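Local coordinates for protein digeranylgeranylglycerophospholipid reductase (Sulfolobus acidocaldarius, PDB 4OPD) that uses FAD to hydrogenate the double bonds of geranylgeranyl chains, turning unsaturated archaeols into saturated archaeal membrane lipids, at residues A[71-76]-A[93-98]; A[81-86]-A[366-371]; A[202-207]-A[217-222]. All blocks are in the same frame, centred on the assembly; numbering follows the deposited sequence.

Contact 1 of 3, residues A[71-76]-A[93-98]; sequences ENKING and EGFELN. With GRG (geranylgeranyl diphosphate), chain D.
Backbone bonds in both directions between Ile74 and Gly94 hold the two antiparallel strands together, Ile74 N giving to Gly94 O and Gly94 N to Ile74 O, each at 2.9 Å. Two residues further along, Glu96 N donates to Asn72 O. The carbonyl of Glu96 takes Glu71 N at 2.9 Å, nearly in line with its C=O bond (167°), and Asn72 N more weakly. Two residues therefore stand opposite one, the pattern of a classic beta bulge, here in the hairpin of strands 70-80 and 87-97, whose Ile74 and Gly94 border the bound geranylgeranyl chain. Among the charged side chains, Lys73 turns at chi2 (62°) and runs across the second strand, with CD 3.4 Å from Gly94 O. Its NZ arrives 3.6 Å from Phe95 CE1, makes a weak bond to Gly94 O and forms a long salt bridge with Glu93 OE1 at 3.9 Å. Glu71 and Glu96 are acids on the same part of the hairpin, and both form salt bridges with Lys222, which probably offsets the repulsion between them; Glu71 pairs with Lys226 as well. Apolar contacts occupy the Ile74 side of the sheet. Ile74 CD1 approaches Glu96 CG, while Ile74 CG2 lies 3.9 Å from the lipid methyl C10. With no side chain at Gly94, that same methyl settles against its CA at 3.8 Å.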
loop_
_atom_site.group_PDB
_atom_site.type_symbol
_atom_site.label_atom_id
_atom_site.label_comp_id
_atom_site.label_asym_id
_atom_site.label_seq_id
_atom_site.Cartn_x
_atom_site.Cartn_y
_atom_site.Cartn_z
ATOM N N GLU A 71 11.613 5.683 -15.695
ATOM C CA GLU A 71 12.049 7.064 -15.782
ATOM C C GLU A 71 13.426 7.260 -15.157
ATOM O O GLU A 71 14.239 8.037 -15.655
ATOM C CB GLU A 71 11.019 7.979 -15.122
ATOM C CG GLU A 71 9.687 8.023 -15.855
ATOM C CD GLU A 71 8.849 9.222 -15.465
ATOM O OE1 GLU A 71 7.869 9.048 -14.713
ATOM O OE2 GLU A 71 9.166 10.342 -15.912
ATOM N N ASN A 72 13.701 6.538 -14.078
ATOM C CA ASN A 72 14.952 6.733 -13.346
ATOM C C ASN A 72 15.267 5.528 -12.465
ATOM O O ASN A 72 14.408 5.052 -11.719
ATOM C CB ASN A 72 14.870 8.013 -12.504
ATOM C CG ASN A 72 16.215 8.423 -11.897
ATOM O OD1 ASN A 72 17.270 8.334 -12.540
ATOM N ND2 ASN A 72 16.174 8.892 -10.658
ATOM N N LYS A 73 16.491 5.022 -12.579
ATOM C CA LYS A 73 16.951 3.923 -11.739
ATOM C C LYS A 73 17.285 4.424 -10.343
ATOM O O LYS A 73 17.981 5.428 -10.194
ATOM C CB LYS A 73 18.173 3.246 -12.359
ATOM C CG LYS A 73 18.771 2.143 -11.504
ATOM C CD LYS A 73 17.756 1.026 -11.292
ATOM C CE LYS A 73 18.324 -0.094 -10.440
ATOM N NZ LYS A 73 17.277 -1.108 -10.142
ATOM N N ILE A 74 16.797 3.723 -9.323
ATOM C CA ILE A 74 17.036 4.115 -7.931
ATOM C C ILE A 74 18.038 3.200 -7.223
ATOM O O ILE A 74 17.938 1.976 -7.301
ATOM C CB ILE A 74 15.721 4.122 -7.119
ATOM C CG1 ILE A 74 14.752 5.150 -7.697
ATOM C CG2 ILE A 74 16.003 4.434 -5.648
ATOM C CD1 ILE A 74 15.355 6.544 -7.828
ATOM N N ASN A 75 18.997 3.794 -6.516
ATOM C CA ASN A 75 20.016 3.006 -5.824
ATOM C C ASN A 75 19.935 3.099 -4.308
ATOM O O ASN A 75 20.682 2.426 -3.591
ATOM C CB ASN A 75 21.404 3.425 -6.300
ATOM C CG ASN A 75 21.703 2.915 -7.680
ATOM O OD1 ASN A 75 21.300 1.803 -8.036
ATOM N ND2 ASN A 75 22.383 3.728 -8.485
ATOM N N GLY A 76 19.024 3.929 -3.817
ATOM C CA GLY A 76 18.858 4.062 -2.384
ATOM C C GLY A 76 17.975 5.215 -1.979
ATOM O O GLY A 76 17.335 5.849 -2.813
ATOM N N GLU A 93 18.151 -1.391 -4.643
ATOM C CA GLU A 93 17.754 -1.116 -6.012
ATOM C C GLU A 93 16.241 -1.000 -6.160
ATOM O O GLU A 93 15.481 -1.788 -5.591
ATOM C CB GLU A 93 18.297 -2.198 -6.944
ATOM C CG GLU A 93 19.798 -2.098 -7.148
ATOM C CD GLU A 93 20.380 -3.323 -7.818
ATOM O OE1 GLU A 93 20.157 -3.509 -9.030
ATOM O OE2 GLU A 93 21.063 -4.105 -7.126
ATOM N N GLY A 94 15.812 -0.007 -6.932
ATOM C CA GLY A 94 14.396 0.224 -7.168
ATOM C C GLY A 94 14.177 0.993 -8.456
ATOM O O GLY A 94 15.139 1.343 -9.151
ATOM N N PHE A 95 12.917 1.268 -8.771
ATOM C CA PHE A 95 12.574 1.988 -9.987
ATOM C C PHE A 95 11.695 3.196 -9.697
ATOM O O PHE A 95 10.778 3.124 -8.893
ATOM C CB PHE A 95 11.822 1.098 -10.980
ATOM C CG PHE A 95 12.485 -0.209 -11.281
ATOM C CD1 PHE A 95 13.723 -0.251 -11.887
ATOM C CD2 PHE A 95 11.831 -1.406 -11.008
ATOM C CE1 PHE A 95 14.325 -1.465 -12.187
ATOM C CE2 PHE A 95 12.423 -2.620 -11.309
ATOM C CZ PHE A 95 13.673 -2.652 -11.898
ATOM N N GLU A 96 11.971 4.301 -10.373
ATOM C CA GLU A 96 11.010 5.390 -10.487
ATOM C C GLU A 96 10.257 5.212 -11.801
ATOM O O GLU A 96 10.826 5.404 -12.876
ATOM C CB GLU A 96 11.703 6.757 -10.437
ATOM C CG GLU A 96 11.525 7.490 -9.116
ATOM C CD GLU A 96 10.067 7.824 -8.839
ATOM O OE1 GLU A 96 9.671 7.817 -7.660
ATOM O OE2 GLU A 96 9.313 8.092 -9.799
ATOM N N LEU A 97 8.978 4.849 -11.698
ATOM C CA LEU A 97 8.158 4.450 -12.847
ATOM C C LEU A 97 7.336 5.552 -13.460
ATOM O O LEU A 97 6.939 6.503 -12.787
ATOM C CB LEU A 97 7.183 3.332 -12.432
ATOM C CG LEU A 97 7.828 2.081 -11.864
ATOM C CD1 LEU A 97 6.813 0.956 -11.636
ATOM C CD2 LEU A 97 8.885 1.679 -12.834
ATOM N N ASN A 98 7.082 5.404 -14.755
ATOM C CA ASN A 98 5.906 5.972 -15.385
ATOM C C ASN A 98 4.769 5.003 -15.076
ATOM O O ASN A 98 4.576 4.024 -15.800
ATOM C CB ASN A 98 6.105 6.120 -16.894
ATOM C CG ASN A 98 4.970 6.871 -17.578
ATOM O OD1 ASN A 98 3.805 6.757 -17.197
ATOM N ND2 ASN A 98 5.314 7.637 -18.614
HETATM C C20 GRG D . 5.699 8.364 -1.079
HETATM C C19 GRG D . 3.494 7.485 0.019
HETATM C C18 GRG D . 4.888 7.224 -0.506
HETATM C C17 GRG D . 5.408 5.979 -0.471
HETATM C C16 GRG D . 6.805 5.717 -0.989
HETATM C C14 GRG D . 9.511 4.738 0.116
HETATM C C13 GRG D . 8.640 4.065 -0.922
HETATM C C15 GRG D . 7.136 4.239 -0.865
HETATM C C12 GRG D . 9.176 3.323 -1.912
HETATM C C11 GRG D . 10.662 3.099 -2.090
HETATM C C9 GRG D . 10.826 1.910 -3.012
HETATM C C8 GRG D . 12.247 1.805 -3.505
HETATM C C10 GRG D . 12.696 2.563 -4.736
HETATM C C7 GRG D . 13.122 1.030 -2.844
HETATM C C6 GRG D . 14.546 0.935 -3.342
HETATM C C5 GRG D . 15.460 1.479 -2.268
HETATM C C3 GRG D . 15.760 0.388 -1.262
HETATM C C4 GRG D . 16.429 0.748 0.045
HETATM C C2 GRG D . 15.437 -0.899 -1.530
HETATM C C1 GRG D . 15.735 -1.993 -0.528
HETATM O O1 GRG D . 15.349 -3.236 -1.069
HETATM P PA GRG D . 16.348 -4.451 -0.905
HETATM O O1A GRG D . 15.862 -5.358 0.203
HETATM O O3A GRG D . 17.779 -3.878 -0.528
HETATM O O2A GRG D . 16.415 -5.219 -2.205
HETATM P PB GRG D . 19.163 -4.578 -0.862
HETATM O O1B GRG D . 20.283 -3.820 -0.176
HETATM O O2B GRG D . 19.147 -6.008 -0.365
HETATM O O3B GRG D . 19.370 -4.560 -2.364
#

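Contact 2 of 3, residues A[81-86]-A[366-371]; sequences SPDMQT and GMKKKI. With GRG (geranylgeranyl diphosphate), chain F.
The amide of Gln85 is met by Lys368: NZ donates to OE1 over a short 2.6 Å, standing above the carbonyl plane by 37°. The second flat group, the carboxylate of Asp83, is gripped at OD1 from opposite faces. Ser81 OG comes to OD1 at 2.7 Å, nearly along the C-O axis, whereas Gln85 N comes from above the plane at 2.9 Å and closes an Asx turn. A water donates to Asp83 OD2 at 2.7 Å and accepts from Lys368 NZ at 2.8 Å, bridging opposite charges that lie beyond salt-bridge range. A bend at chi3 (-75°) brings the ammonium group of Lys368 to both the Gln85 oxygen and the water.

The loop contains a type I beta turn from Ser81 to Met84, and Ser81 OG ties it further by accepting from Thr86 N. Beneath these polar links Met367 lies against the base of the loop, where Ser81 N is bonded to Thr86 O. Its SD rests 3.7 Å from Ser81 CB, and a bend at chi3 (64°) carries CE to 3.6 Å from Thr86 O. Thr86 lies alongside the helix end, its CG2 against Met367 CB and its OG1 near Lys368 CA.

Just beyond, the chain leaves the helix through a Schellman motif at Lys370, and Ile371 CG2 reaches C16 of a bound geranylgeranyl chain at 3.6 Å. The contact joins the tip of the hairpin of strands 70-80 and 87-97 to the C-terminal end of helix 360-368. Asn364 of that helix accepts from Asp83 N and touches Pro82; Met367 and Lys370 pack on Trp88 of strand 87-97, and Ile371 meets Ala394 of helix 388-397.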
loop_
_atom_site.group_PDB
_atom_site.type_symbol
_atom_site.label_atom_id
_atom_site.label_comp_id
_atom_site.label_asym_id
_atom_site.label_seq_id
_atom_site.Cartn_x
_atom_site.Cartn_y
_atom_site.Cartn_z
ATOM N N SER A 81 16.329 14.002 9.007
ATOM C CA SER A 81 15.764 14.483 10.261
ATOM C C SER A 81 15.036 15.815 10.044
ATOM O O SER A 81 15.318 16.538 9.074
ATOM C CB SER A 81 16.878 14.657 11.305
ATOM O OG SER A 81 17.740 15.720 10.931
ATOM N N PRO A 82 14.107 16.156 10.946
ATOM C CA PRO A 82 13.366 17.413 10.843
ATOM C C PRO A 82 14.275 18.627 10.716
ATOM O O PRO A 82 13.986 19.508 9.902
ATOM C CB PRO A 82 12.563 17.441 12.149
ATOM C CG PRO A 82 12.264 16.008 12.400
ATOM C CD PRO A 82 13.523 15.271 11.971
ATOM N N ASP A 83 15.373 18.665 11.472
ATOM C CA ASP A 83 16.279 19.810 11.372
ATOM C C ASP A 83 17.278 19.693 10.209
ATOM O O ASP A 83 18.117 20.579 10.018
ATOM C CB ASP A 83 17.035 20.036 12.707
ATOM C CG ASP A 83 17.903 18.850 13.133
ATOM O OD1 ASP A 83 18.212 17.956 12.317
ATOM O OD2 ASP A 83 18.313 18.831 14.315
ATOM N N MET A 84 17.160 18.602 9.450
ATOM C CA MET A 84 17.988 18.288 8.284
ATOM C C MET A 84 19.474 18.158 8.616
ATOM O O MET A 84 20.324 18.069 7.719
ATOM C CB MET A 84 17.774 19.331 7.184
ATOM C CG MET A 84 16.356 19.306 6.617
ATOM S SD MET A 84 16.160 20.421 5.220
ATOM C CE MET A 84 14.509 20.032 4.662
ATOM N N GLN A 85 19.797 18.102 9.905
ATOM C CA GLN A 85 21.199 17.969 10.302
ATOM C C GLN A 85 21.667 16.516 10.302
ATOM O O GLN A 85 22.872 16.239 10.305
ATOM C CB GLN A 85 21.419 18.583 11.678
ATOM C CG GLN A 85 21.136 20.075 11.724
ATOM C CD GLN A 85 21.397 20.663 13.099
ATOM O OE1 GLN A 85 22.222 20.154 13.865
ATOM N NE2 GLN A 85 20.686 21.733 13.423
ATOM N N THR A 86 20.725 15.584 10.294
ATOM C CA THR A 86 21.093 14.177 10.248
ATOM C C THR A 86 20.437 13.467 9.079
ATOM O O THR A 86 19.215 13.452 8.968
ATOM C CB THR A 86 20.705 13.455 11.539
ATOM O OG1 THR A 86 21.312 14.123 12.650
ATOM C CG2 THR A 86 21.193 12.021 11.491
ATOM N N GLY A 366 17.053 11.558 18.442
ATOM C CA GLY A 366 17.269 10.140 18.205
ATOM C C GLY A 366 18.179 9.903 17.016
ATOM O O GLY A 366 19.113 9.106 17.077
ATOM N N MET A 367 17.921 10.617 15.928
ATOM C CA MET A 367 18.753 10.465 14.744
ATOM C C MET A 367 20.178 10.967 14.992
ATOM O O MET A 367 21.140 10.290 14.629
ATOM C CB MET A 367 18.111 11.174 13.547
ATOM C CG MET A 367 16.857 10.464 13.079
ATOM S SD MET A 367 16.159 11.056 11.530
ATOM C CE MET A 367 17.455 10.658 10.353
ATOM N N LYS A 368 20.321 12.123 15.636
ATOM C CA LYS A 368 21.663 12.685 15.859
ATOM C C LYS A 368 22.500 11.821 16.795
ATOM O O LYS A 368 23.707 11.642 16.570
ATOM C CB LYS A 368 21.569 14.108 16.407
ATOM C CG LYS A 368 22.907 14.694 16.846
ATOM C CD LYS A 368 22.820 16.203 16.983
ATOM C CE LYS A 368 22.807 16.879 15.617
ATOM N NZ LYS A 368 22.523 18.335 15.745
ATOM N N LYS A 369 21.864 11.284 17.839
ATOM C CA LYS A 369 22.550 10.414 18.799
ATOM C C LYS A 369 22.735 8.981 18.287
ATOM O O LYS A 369 23.254 8.138 19.012
ATOM C CB LYS A 369 21.791 10.370 20.134
ATOM C CG LYS A 369 21.716 11.696 20.870
ATOM C CD LYS A 369 23.075 12.132 21.395
ATOM C CE LYS A 369 22.985 13.487 22.095
ATOM N NZ LYS A 369 24.239 13.878 22.807
ATOM N N LYS A 370 22.304 8.714 17.055
ATOM C CA LYS A 370 22.451 7.394 16.433
ATOM C C LYS A 370 21.761 6.299 17.240
ATOM O O LYS A 370 22.327 5.237 17.496
ATOM C CB LYS A 370 23.933 7.045 16.245
ATOM C CG LYS A 370 24.618 7.842 15.144
ATOM C CD LYS A 370 23.931 7.621 13.792
ATOM C CE LYS A 370 23.920 6.146 13.403
ATOM N NZ LYS A 370 23.493 5.943 11.994
ATOM N N ILE A 371 20.523 6.577 17.622
ATOM C CA ILE A 371 19.710 5.667 18.413
ATOM C C ILE A 371 19.655 4.265 17.786
ATOM O O ILE A 371 19.551 3.261 18.501
ATOM C CB ILE A 371 18.297 6.273 18.586
ATOM C CG1 ILE A 371 17.509 5.568 19.683
ATOM C CG2 ILE A 371 17.535 6.311 17.251
ATOM C CD1 ILE A 371 16.162 6.201 19.901
HETATM C C20 GRG F . 14.714 7.170 14.140
HETATM C C19 GRG F . 13.550 8.631 15.974
HETATM C C18 GRG F . 14.075 7.292 15.505
HETATM C C17 GRG F . 13.990 6.207 16.296
HETATM C C16 GRG F . 14.533 4.868 15.843
HETATM C C14 GRG F . 14.318 1.477 16.996
HETATM C C13 GRG F . 13.884 2.423 15.900
HETATM C C15 GRG F . 13.511 3.847 16.240
HETATM C C12 GRG F . 13.773 1.999 14.624
HETATM C C11 GRG F . 14.063 0.570 14.219
HETATM C C9 GRG F . 12.736 -0.179 14.279
HETATM C C8 GRG F . 12.144 -0.354 12.888
HETATM C C10 GRG F . 10.998 -1.331 12.728
HETATM C C7 GRG F . 12.621 0.334 11.822
HETATM C C6 GRG F . 12.127 0.162 10.388
HETATM C C5 GRG F . 10.838 0.832 10.020
HETATM C C3 GRG F . 10.705 0.728 8.513
HETATM C C4 GRG F . 11.629 1.537 7.633
HETATM C C2 GRG F . 9.772 -0.065 7.943
HETATM C C1 GRG F . 9.649 -0.119 6.428
HETATM O O1 GRG F . 9.159 -1.365 5.986
HETATM O O HOH W 1 19.834 17.745 16.201
#

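Contact 3 of 3, residues A[202-207]-A[217-222]; sequences YLRIFI and WWYFPK. With GRG (geranylgeranyl diphosphate), chain D; GRG (geranylgeranyl diphosphate), chain E.
An antiparallel beta hairpin within the geranylgeranyl reductase catalytic domain pairs Arg204 with Tyr219 and Phe206 with Trp217, and the face carrying Ile205, Trp218 and Phe220 lines the isoprenoid pocket. Both pairs are hydrogen-bonded in each direction; Phe206 N to Trp217 O is the shortest of the four bonds at 2.8 Å. Ile205 and Trp218 form the non-hydrogen-bonded pair between them.

On the face away from the lipid, the extended Arg204 chain runs beside Tyr219, whose CG stands opposite its backbone N (chi1 -179°), and the guanidinium stacks, offset, over the CD1-CE1 side of the ring, planes 16° apart and Arg204 CZ 3.5 Å from Tyr219 CE1. Bonds from Arg204 NH2 to Glu198 O and from Tyr219 OH to Asp256 hold the two ends. Phe206 continues this row, turning its ring edge to Tyr219 CB, with CE2 at 3.8 Å.

On the lipid side, the Phe220 ring is sandwiched. Leu203 CD1 makes a CH-pi contact with one face, 3.7 Å from the ring centroid and 9° off its normal, and Trp218 CD1 covers the opposite face. Phe220 and Trp218 touch the reduced flavin cofactor and the isoprenoid chain alike. Ile205 CD1 lies 4.0 Å from C14 of one geranylgeranyl chain and 3.9 Å from C9 of another. The terminal methyl C20 of the former sits over the indole of Trp218, 3.6 Å from CE3.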
loop_
_atom_site.group_PDB
_atom_site.type_symbol
_atom_site.label_atom_id
_atom_site.label_comp_id
_atom_site.label_asym_id
_atom_site.label_seq_id
_atom_site.Cartn_x
_atom_site.Cartn_y
_atom_site.Cartn_z
ATOM N N TYR A 202 19.065 8.740 -5.856
ATOM C CA TYR A 202 18.614 8.555 -4.478
ATOM C C TYR A 202 17.315 9.303 -4.188
ATOM O O TYR A 202 17.202 10.504 -4.450
ATOM C CB TYR A 202 19.710 8.991 -3.500
ATOM C CG TYR A 202 20.744 7.910 -3.299
ATOM C CD1 TYR A 202 21.768 7.725 -4.217
ATOM C CD2 TYR A 202 20.678 7.053 -2.204
ATOM C CE1 TYR A 202 22.705 6.726 -4.046
ATOM C CE2 TYR A 202 21.607 6.048 -2.026
ATOM C CZ TYR A 202 22.616 5.891 -2.950
ATOM O OH TYR A 202 23.538 4.894 -2.776
ATOM N N LEU A 203 16.333 8.579 -3.654
ATOM C CA LEU A 203 15.124 9.208 -3.162
ATOM C C LEU A 203 15.422 9.998 -1.897
ATOM O O LEU A 203 16.324 9.652 -1.135
ATOM C CB LEU A 203 14.039 8.160 -2.858
ATOM C CG LEU A 203 13.575 7.243 -3.988
ATOM C CD1 LEU A 203 12.350 6.429 -3.546
ATOM C CD2 LEU A 203 13.246 8.055 -5.220
ATOM N N ARG A 204 14.645 11.046 -1.659
ATOM C CA ARG A 204 14.767 11.788 -0.422
ATOM C C ARG A 204 13.451 11.741 0.325
ATOM O O ARG A 204 12.384 11.962 -0.248
ATOM C CB ARG A 204 15.195 13.229 -0.697
ATOM C CG ARG A 204 16.471 13.333 -1.548
ATOM C CD ARG A 204 16.738 14.774 -1.921
ATOM N NE ARG A 204 17.694 14.893 -3.018
ATOM C CZ ARG A 204 18.036 16.053 -3.564
ATOM N NH1 ARG A 204 17.511 17.175 -3.086
ATOM N NH2 ARG A 204 18.902 16.095 -4.574
ATOM N N ILE A 205 13.532 11.397 1.606
ATOM C CA ILE A 205 12.372 11.381 2.486
ATOM C C ILE A 205 12.668 12.283 3.679
ATOM O O ILE A 205 13.737 12.185 4.296
ATOM C CB ILE A 205 12.041 9.952 2.952
ATOM C CG1 ILE A 205 11.515 9.128 1.769
ATOM C CG2 ILE A 205 11.013 9.961 4.103
ATOM C CD1 ILE A 205 11.273 7.691 2.132
ATOM N N PHE A 206 11.748 13.199 3.972
ATOM C CA PHE A 206 11.985 14.208 5.011
ATOM C C PHE A 206 10.962 14.076 6.127
ATOM O O PHE A 206 9.792 14.400 5.923
ATOM C CB PHE A 206 11.897 15.633 4.450
ATOM C CG PHE A 206 12.804 15.904 3.273
ATOM C CD1 PHE A 206 14.081 16.400 3.462
ATOM C CD2 PHE A 206 12.356 15.702 1.978
ATOM C CE1 PHE A 206 14.912 16.667 2.377
ATOM C CE2 PHE A 206 13.182 15.968 0.887
ATOM C CZ PHE A 206 14.450 16.447 1.087
ATOM N N ILE A 207 11.408 13.646 7.304
ATOM C CA ILE A 207 10.518 13.549 8.454
ATOM C C ILE A 207 10.329 14.925 9.050
ATOM O O ILE A 207 11.298 15.651 9.231
ATOM C CB ILE A 207 11.071 12.622 9.557
ATOM C CG1 ILE A 207 11.633 11.341 8.962
ATOM C CG2 ILE A 207 9.986 12.318 10.573
ATOM C CD1 ILE A 207 10.659 10.640 8.073
ATOM N N TRP A 217 7.413 14.416 3.991
ATOM C CA TRP A 217 7.637 15.032 2.683
ATOM C C TRP A 217 8.585 14.168 1.876
ATOM O O TRP A 217 9.433 13.491 2.441
ATOM C CB TRP A 217 8.247 16.425 2.819
ATOM C CG TRP A 217 7.278 17.544 2.963
ATOM C CD1 TRP A 217 6.694 17.981 4.116
ATOM C CD2 TRP A 217 6.800 18.401 1.916
ATOM N NE1 TRP A 217 5.873 19.050 3.848
ATOM C CE2 TRP A 217 5.927 19.332 2.506
ATOM C CE3 TRP A 217 7.018 18.463 0.536
ATOM C CZ2 TRP A 217 5.266 20.312 1.762
ATOM C CZ3 TRP A 217 6.372 19.450 -0.205
ATOM C CH2 TRP A 217 5.510 20.360 0.411
ATOM N N TRP A 218 8.479 14.215 0.553
ATOM C CA TRP A 218 9.434 13.479 -0.261
ATOM C C TRP A 218 9.842 14.220 -1.531
ATOM O O TRP A 218 9.162 15.117 -2.015
ATOM C CB TRP A 218 8.882 12.094 -0.628
ATOM C CG TRP A 218 7.750 12.060 -1.637
ATOM C CD1 TRP A 218 7.861 12.090 -3.001
ATOM C CD2 TRP A 218 6.351 11.920 -1.353
ATOM N NE1 TRP A 218 6.616 12.005 -3.579
ATOM C CE2 TRP A 218 5.673 11.895 -2.590
ATOM C CE3 TRP A 218 5.604 11.819 -0.171
ATOM C CZ2 TRP A 218 4.286 11.787 -2.679
ATOM C CZ3 TRP A 218 4.228 11.705 -0.261
ATOM C CH2 TRP A 218 3.581 11.690 -1.507
ATOM N N TYR A 219 10.954 13.767 -2.075
ATOM C CA TYR A 219 11.577 14.348 -3.234
ATOM C C TYR A 219 12.183 13.169 -3.978
ATOM O O TYR A 219 13.266 12.699 -3.631
ATOM C CB TYR A 219 12.604 15.383 -2.785
ATOM C CG TYR A 219 13.355 16.114 -3.871
ATOM C CD1 TYR A 219 14.398 15.505 -4.538
ATOM C CD2 TYR A 219 13.043 17.436 -4.192
ATOM C CE1 TYR A 219 15.115 16.184 -5.523
ATOM C CE2 TYR A 219 13.759 18.125 -5.178
ATOM C CZ TYR A 219 14.794 17.486 -5.829
ATOM O OH TYR A 219 15.524 18.135 -6.806
ATOM N N PHE A 220 11.434 12.660 -4.959
ATOM C CA PHE A 220 11.765 11.437 -5.692
ATOM C C PHE A 220 12.193 11.798 -7.122
ATOM O O PHE A 220 11.334 12.051 -7.969
ATOM C CB PHE A 220 10.554 10.482 -5.767
ATOM C CG PHE A 220 10.195 9.807 -4.471
ATOM C CD1 PHE A 220 10.902 10.051 -3.299
ATOM C CD2 PHE A 220 9.140 8.900 -4.436
ATOM C CE1 PHE A 220 10.546 9.408 -2.115
ATOM C CE2 PHE A 220 8.794 8.259 -3.262
ATOM C CZ PHE A 220 9.496 8.506 -2.106
ATOM N N PRO A 221 13.510 11.836 -7.402
ATOM C CA PRO A 221 13.936 12.220 -8.756
ATOM C C PRO A 221 13.435 11.256 -9.839
ATOM O O PRO A 221 13.486 10.039 -9.653
ATOM C CB PRO A 221 15.472 12.198 -8.663
ATOM C CG PRO A 221 15.765 12.461 -7.197
ATOM C CD PRO A 221 14.651 11.717 -6.472
ATOM N N LYS A 222 12.942 11.806 -10.944
ATOM C CA LYS A 222 12.546 11.005 -12.100
ATOM C C LYS A 222 13.526 11.204 -13.254
ATOM O O LYS A 222 13.278 10.775 -14.380
ATOM C CB LYS A 222 11.128 11.367 -12.547
ATOM C CG LYS A 222 10.013 10.798 -11.663
ATOM C CD LYS A 222 8.650 11.211 -12.212
ATOM C CE LYS A 222 7.511 10.466 -11.528
ATOM N NZ LYS A 222 7.344 9.110 -12.104
HETATM C C20 GRG D . 5.699 8.364 -1.079
HETATM C C19 GRG D . 3.494 7.485 0.019
HETATM C C18 GRG D . 4.888 7.224 -0.506
HETATM C C17 GRG D . 5.408 5.979 -0.471
HETATM C C16 GRG D . 6.805 5.717 -0.989
HETATM C C14 GRG D . 9.511 4.738 0.116
HETATM C C13 GRG D . 8.640 4.065 -0.922
HETATM C C15 GRG D . 7.136 4.239 -0.865
HETATM C C12 GRG D . 9.176 3.323 -1.912
HETATM C C11 GRG D . 10.662 3.099 -2.090
HETATM C C9 GRG D . 10.826 1.910 -3.012
HETATM C C8 GRG D . 12.247 1.805 -3.505
HETATM C C10 GRG D . 12.696 2.563 -4.736
HETATM C C7 GRG D . 13.122 1.030 -2.844
HETATM C C6 GRG D . 14.546 0.935 -3.342
HETATM C C5 GRG D . 15.460 1.479 -2.268
HETATM C C3 GRG D . 15.760 0.388 -1.262
HETATM C C4 GRG D . 16.429 0.748 0.045
HETATM C C2 GRG D . 15.437 -0.899 -1.530
HETATM C C1 GRG D . 15.735 -1.993 -0.528
HETATM O O1 GRG D . 15.349 -3.236 -1.069
HETATM P PA GRG D . 16.348 -4.451 -0.905
HETATM O O1A GRG D . 15.862 -5.358 0.203
HETATM O O3A GRG D . 17.779 -3.878 -0.528
HETATM O O2A GRG D . 16.415 -5.219 -2.205
HETATM P PB GRG D . 19.163 -4.578 -0.862
HETATM O O1B GRG D . 20.283 -3.820 -0.176
HETATM O O2B GRG D . 19.147 -6.008 -0.365
HETATM O O3B GRG D . 19.370 -4.560 -2.364
HETATM C C20 GRG E . 5.516 7.863 9.179
HETATM C C19 GRG E . 6.197 9.594 10.995
HETATM C C18 GRG E . 6.571 8.769 9.780
HETATM C C17 GRG E . 7.831 8.848 9.275
HETATM C C16 GRG E . 8.358 8.111 8.045
HETATM C C14 GRG E . 11.087 6.162 8.880
HETATM C C13 GRG E . 10.012 6.191 7.820
HETATM C C15 GRG E . 8.612 6.629 8.213
HETATM C C12 GRG E . 10.313 5.784 6.560
HETATM C C11 GRG E . 11.727 5.323 6.229
HETATM C C9 GRG E . 11.881 4.893 4.776
HETATM C C8 GRG E . 12.623 3.569 4.659
HETATM C C10 GRG E . 13.907 3.361 5.423
HETATM C C7 GRG E . 12.149 2.577 3.869
HETATM C C6 GRG E . 12.833 1.227 3.738
HETATM C C5 GRG E . 13.318 0.929 2.338
HETATM C C3 GRG E . 12.277 0.327 1.406
HETATM C C4 GRG E . 11.203 1.208 0.817
HETATM C C2 GRG E . 12.327 -0.987 1.078
HETATM C C1 GRG E . 11.370 -1.692 0.121
HETATM O O1 GRG E . 10.005 -1.573 0.444
HETATM P PA GRG E . 9.176 -2.884 0.761
HETATM O O1A GRG E . 8.799 -2.825 2.215
HETATM O O3A GRG E . 10.045 -4.170 0.502
HETATM O O2A GRG E . 7.920 -2.940 -0.073
#

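In the fold
Following the chain from the N terminus, strand 70-80 leads into the loop 81-86 and returns as strand 87-97, so contact 1 closes the hairpin of these two strands. Contact 2 opens at the tip of that hairpin and is completed only some 280 residues later, on helix 360-368; its segments alternate with those of contact 1, and the two cross. Contact 3 closes its own hairpin after contact 1 and nests inside the long loop of contact 2. Strands 70-80 and 202-206 are neighbours in one sheet, joined by a probable Gly76 O to Leu203 N bond, and both hairpins touch the same geranylgeranyl chain. Pro82 packs on Ile207, linking contacts 2 and 3.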